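Local atomic coordinates of uncharacterized protein lp_2219 (Lactobacillus plantarum, PDB entry 3HFQ), a protein that is of unknown function but folds as a seven-bladed beta-propeller of the lactonase family, so a sugar-lactone hydrolase activity is possible though unproven. Residues T126-S130 with V164-N168; H129-P134 with V156-D162. The protein carries 1 engineered substitution. One frame throughout, in Å; residues are numbered along the deposited sequence.

Contact 1 of 2, residues T126-S130 with V164-N168; sequences TVQHS and VYVYN
Two neighbouring blades of the seven-bladed beta-propeller meet here through an aromatic cluster: H129, just past the outermost strand 121-128 of one blade, reaches Y165 and Y167 on strand 163-169 of the next. The imidazole sits with CG anti to its own carbonyl carbon (chi1 -57°), which carries the ring across to the tyrosines. Its CD2 comes over one face of Y165, 3.6 Å from CE1 and displaced toward the rim, an edge-to-face pair with planes at 61°. Y167 arrives from the opposite direction, rim to rim with the imidazole, and H129 NE2 gives Y167 OH a short but bent, weak hydrogen bond of 2.7 Å. The second ring nitrogen, ND1, is hydrogen-bonded to the carbonyl O of G108, so both ring nitrogens have partners. Cutting H129 back to an alanine would probably bare the Y165 face where CD2 now rests and take from the Y167 hydroxyl its weak donor. V127 adds an apolar contact, CG1 lying 4.1 Å from Y167 CZ. At the watery end two water molecules bridge Y165 OH to the S130 backbone; one accepts from that hydroxyl at 2.6 Å and donates to S130 O.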
# COMPACT_ATOMS: atom_id res chain seq x y z
N THR A 126 -8.08 11.19 -15.65
CA THR A 126 -7.99 9.74 -15.73
C THR A 126 -6.96 9.43 -16.81
O THR A 126 -7.21 9.66 -18.00
CB THR A 126 -9.33 9.08 -16.12
OG1 THR A 126 -10.33 9.43 -15.16
CG2 THR A 126 -9.19 7.56 -16.15
N VAL A 127 -5.80 8.93 -16.40
CA VAL A 127 -4.73 8.60 -17.33
C VAL A 127 -4.79 7.12 -17.70
O VAL A 127 -4.75 6.25 -16.82
CB VAL A 127 -3.36 8.92 -16.71
CG1 VAL A 127 -2.23 8.45 -17.62
CG2 VAL A 127 -3.25 10.42 -16.46
N GLN A 128 -4.90 6.84 -18.99
CA GLN A 128 -4.98 5.47 -19.48
C GLN A 128 -3.63 4.93 -19.94
O GLN A 128 -2.93 5.59 -20.71
CB GLN A 128 -5.98 5.38 -20.64
CG GLN A 128 -6.18 3.97 -21.19
CD GLN A 128 -6.83 3.03 -20.20
OE1 GLN A 128 -7.97 3.24 -19.78
NE2 GLN A 128 -6.10 1.98 -19.81
N HIS A 129 -3.27 3.74 -19.47
CA HIS A 129 -2.01 3.12 -19.85
C HIS A 129 -2.28 1.88 -20.69
O HIS A 129 -3.40 1.37 -20.73
CB HIS A 129 -1.19 2.71 -18.62
CG HIS A 129 -0.89 3.84 -17.68
ND1 HIS A 129 -1.84 4.36 -16.83
CD2 HIS A 129 0.24 4.54 -17.46
CE1 HIS A 129 -1.29 5.34 -16.12
NE2 HIS A 129 -0.03 5.47 -16.49
N SER A 130 -1.24 1.39 -21.36
CA SER A 130 -1.34 0.20 -22.17
C SER A 130 -0.05 -0.59 -22.04
O SER A 130 0.96 -0.08 -21.54
CB SER A 130 -1.58 0.57 -23.64
OG SER A 130 -0.46 1.24 -24.18
N VAL A 164 7.58 1.64 -14.23
CA VAL A 164 7.36 2.57 -13.14
C VAL A 164 7.42 3.96 -13.76
O VAL A 164 8.48 4.41 -14.22
CB VAL A 164 8.44 2.47 -12.03
CG1 VAL A 164 8.14 3.49 -10.94
CG2 VAL A 164 8.46 1.07 -11.43
N TYR A 165 6.27 4.62 -13.81
CA TYR A 165 6.18 5.95 -14.38
C TYR A 165 6.33 7.02 -13.31
O TYR A 165 6.02 6.79 -12.14
CB TYR A 165 4.82 6.18 -15.03
CG TYR A 165 4.48 5.31 -16.21
CD1 TYR A 165 3.96 4.03 -16.04
CD2 TYR A 165 4.63 5.79 -17.51
CE1 TYR A 165 3.60 3.24 -17.13
CE2 TYR A 165 4.28 5.01 -18.61
CZ TYR A 165 3.76 3.74 -18.42
OH TYR A 165 3.40 2.98 -19.51
N VAL A 166 6.83 8.17 -13.71
CA VAL A 166 6.92 9.32 -12.82
C VAL A 166 6.22 10.42 -13.59
O VAL A 166 6.56 10.70 -14.75
CB VAL A 166 8.37 9.74 -12.53
CG1 VAL A 166 8.37 11.04 -11.74
CG2 VAL A 166 9.07 8.65 -11.73
N TYR A 167 5.21 11.02 -12.97
CA TYR A 167 4.42 12.09 -13.58
C TYR A 167 4.51 13.39 -12.79
O TYR A 167 4.59 13.39 -11.57
CB TYR A 167 2.94 11.72 -13.60
CG TYR A 167 2.53 10.66 -14.59
CD1 TYR A 167 2.20 10.99 -15.90
CD2 TYR A 167 2.42 9.33 -14.20
CE1 TYR A 167 1.78 10.02 -16.81
CE2 TYR A 167 2.00 8.35 -15.09
CZ TYR A 167 1.68 8.70 -16.40
OH TYR A 167 1.26 7.73 -17.28
N ASN A 168 4.46 14.51 -13.51
CA ASN A 168 4.45 15.81 -12.86
C ASN A 168 2.97 16.08 -12.65
O ASN A 168 2.14 15.64 -13.45
CB ASN A 168 5.06 16.88 -13.76
CG ASN A 168 6.56 16.69 -13.93
OD1 ASN A 168 7.27 16.48 -12.95
ND2 ASN A 168 7.04 16.77 -15.16
O HOH W 1 2.15 0.75 -19.10
O HOH W 2 0.93 3.47 -21.45

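Contact 2 of 2, residues H129-P134 with V156-D162; sequences HSGHGP and VIDLGSD
S161 and G160, in the turn after strand 154-158, lie against the backbone of G131, H132 and G133 as the loop 129-134 runs past. This is the tight part: G160 O is 3.0 Å from G133 N, at too poor an angle for a hydrogen bond, and S161 CB is 4.1 Å from G131 CA. Glycine suits the loop here, since a CB on G131 would run into S161 CB and also jam against the preceding carbonyl, while one on G133 would clash with P134 CD and press on G160 O. The turn holds its own shape through an Asx motif, in which S161 N donates to D158 OD1 at 3.0 Å from well above the carboxylate plane. D158 CG stands anti to its backbone N (chi1 -167°), directing OD2 toward the loop. There a single water joins the two sides, donating to D158 OD2 at 2.6 Å and to S130 O while accepting from S161 OG; S141 OG is a further partner of OD2.

Packing slackens toward both ends. H129 touches V156 CG1 through NE2 at 4.2 Å, and P134 CD lies 4.1 Å from D162 OD2. The side chains of S130 and H132 point away from the turn on the solvent side. Beneath, D162 turns its carboxylate to the backbone N-H groups of G186 and G188, ahead of strand 189-194, whereas V156 and D158 rest on I143 of strand 143-148; the loop thus crosses the end of this blade on its way from strand 121-128 to strand 143-148.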
# COMPACT_ATOMS: atom_id res chain seq x y z
N HIS A 129 -3.27 3.74 -19.47
CA HIS A 129 -2.01 3.12 -19.85
C HIS A 129 -2.28 1.88 -20.69
O HIS A 129 -3.40 1.37 -20.73
CB HIS A 129 -1.19 2.71 -18.62
CG HIS A 129 -0.89 3.84 -17.68
ND1 HIS A 129 -1.84 4.36 -16.83
CD2 HIS A 129 0.24 4.54 -17.46
CE1 HIS A 129 -1.29 5.34 -16.12
NE2 HIS A 129 -0.03 5.47 -16.49
N SER A 130 -1.24 1.39 -21.36
CA SER A 130 -1.34 0.20 -22.17
C SER A 130 -0.05 -0.59 -22.04
O SER A 130 0.96 -0.08 -21.54
CB SER A 130 -1.58 0.57 -23.64
OG SER A 130 -0.46 1.24 -24.18
N GLY A 131 -0.07 -1.84 -22.50
CA GLY A 131 1.12 -2.66 -22.42
C GLY A 131 0.78 -4.01 -21.82
O GLY A 131 -0.36 -4.23 -21.41
N HIS A 132 1.75 -4.91 -21.77
CA HIS A 132 1.55 -6.24 -21.21
C HIS A 132 2.89 -6.85 -20.85
O HIS A 132 3.94 -6.23 -21.05
CB HIS A 132 0.82 -7.13 -22.22
CG HIS A 132 1.53 -7.28 -23.53
ND1 HIS A 132 1.40 -6.36 -24.55
CD2 HIS A 132 2.39 -8.22 -23.97
CE1 HIS A 132 2.15 -6.73 -25.57
NE2 HIS A 132 2.77 -7.86 -25.24
N GLY A 133 2.85 -8.08 -20.33
CA GLY A 133 4.07 -8.76 -19.95
C GLY A 133 4.04 -10.24 -20.30
O GLY A 133 3.04 -10.72 -20.83
N PRO A 134 5.11 -10.98 -20.01
CA PRO A 134 5.22 -12.42 -20.30
C PRO A 134 4.38 -13.33 -19.41
O PRO A 134 3.95 -14.40 -19.85
CB PRO A 134 6.71 -12.68 -20.14
CG PRO A 134 7.08 -11.75 -19.02
CD PRO A 134 6.38 -10.47 -19.44
N VAL A 156 3.90 6.18 -10.50
CA VAL A 156 2.79 5.32 -10.88
C VAL A 156 3.36 3.98 -11.37
O VAL A 156 4.12 3.94 -12.33
CB VAL A 156 1.95 5.99 -12.00
CG1 VAL A 156 0.80 5.08 -12.44
CG2 VAL A 156 1.40 7.32 -11.49
N ILE A 157 2.97 2.90 -10.71
CA ILE A 157 3.49 1.57 -11.05
C ILE A 157 2.53 0.69 -11.84
O ILE A 157 1.40 0.48 -11.44
CB ILE A 157 3.89 0.82 -9.76
CG1 ILE A 157 4.87 1.67 -8.95
CG2 ILE A 157 4.50 -0.53 -10.10
CD1 ILE A 157 5.18 1.11 -7.57
N ASP A 158 3.02 0.16 -12.97
CA ASP A 158 2.21 -0.71 -13.82
C ASP A 158 2.73 -2.14 -13.71
O ASP A 158 3.77 -2.49 -14.28
CB ASP A 158 2.31 -0.24 -15.28
CG ASP A 158 1.26 -0.89 -16.17
OD1 ASP A 158 0.92 -2.07 -15.94
OD2 ASP A 158 0.80 -0.23 -17.13
N LEU A 159 2.01 -2.96 -12.95
CA LEU A 159 2.40 -4.35 -12.76
C LEU A 159 2.28 -5.14 -14.06
O LEU A 159 3.08 -6.03 -14.34
CB LEU A 159 1.51 -4.98 -11.68
CG LEU A 159 1.65 -6.48 -11.39
CD1 LEU A 159 1.36 -6.74 -9.91
CD2 LEU A 159 0.71 -7.27 -12.28
N GLY A 160 1.29 -4.78 -14.87
CA GLY A 160 1.06 -5.46 -16.13
C GLY A 160 2.11 -5.28 -17.21
O GLY A 160 2.38 -6.21 -17.98
N SER A 161 2.72 -4.10 -17.27
CA SER A 161 3.72 -3.82 -18.29
C SER A 161 5.16 -3.71 -17.78
O SER A 161 6.06 -3.37 -18.53
CB SER A 161 3.36 -2.53 -19.03
OG SER A 161 3.40 -1.43 -18.14
N ASP A 162 5.36 -4.00 -16.49
CA ASP A 162 6.69 -3.93 -15.89
C ASP A 162 7.31 -2.54 -15.97
O ASP A 162 8.49 -2.39 -16.30
CB ASP A 162 7.64 -4.94 -16.54
CG ASP A 162 7.33 -6.37 -16.16
OD1 ASP A 162 7.20 -6.65 -14.95
OD2 ASP A 162 7.21 -7.22 -17.07
O HOH W 1 2.15 0.75 -19.10

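How the contacts relate
Contacts 1 and 2 start from the same run of chain, share H129 and S130, and have centres about 10 Å apart. Their other halves, 164-168 and 156-162, belong to successive antiparallel strands of one blade: Y165 N lies 2.7 Å from V156 O, a probable hydrogen bond, and Y167 CD2 packs 3.5 Å from V156 CG2. Contact 1 therefore ties the chain leaving one blade, through side chains and water, to the third strand of the next, and contact 2 carries it over the turn between that blade's second and third strands. One water serves both, linking Y165 OH with D158 OD2. Each contact is centred about 18 Å from the centre of the chain, and no ligand marks a pocket at either.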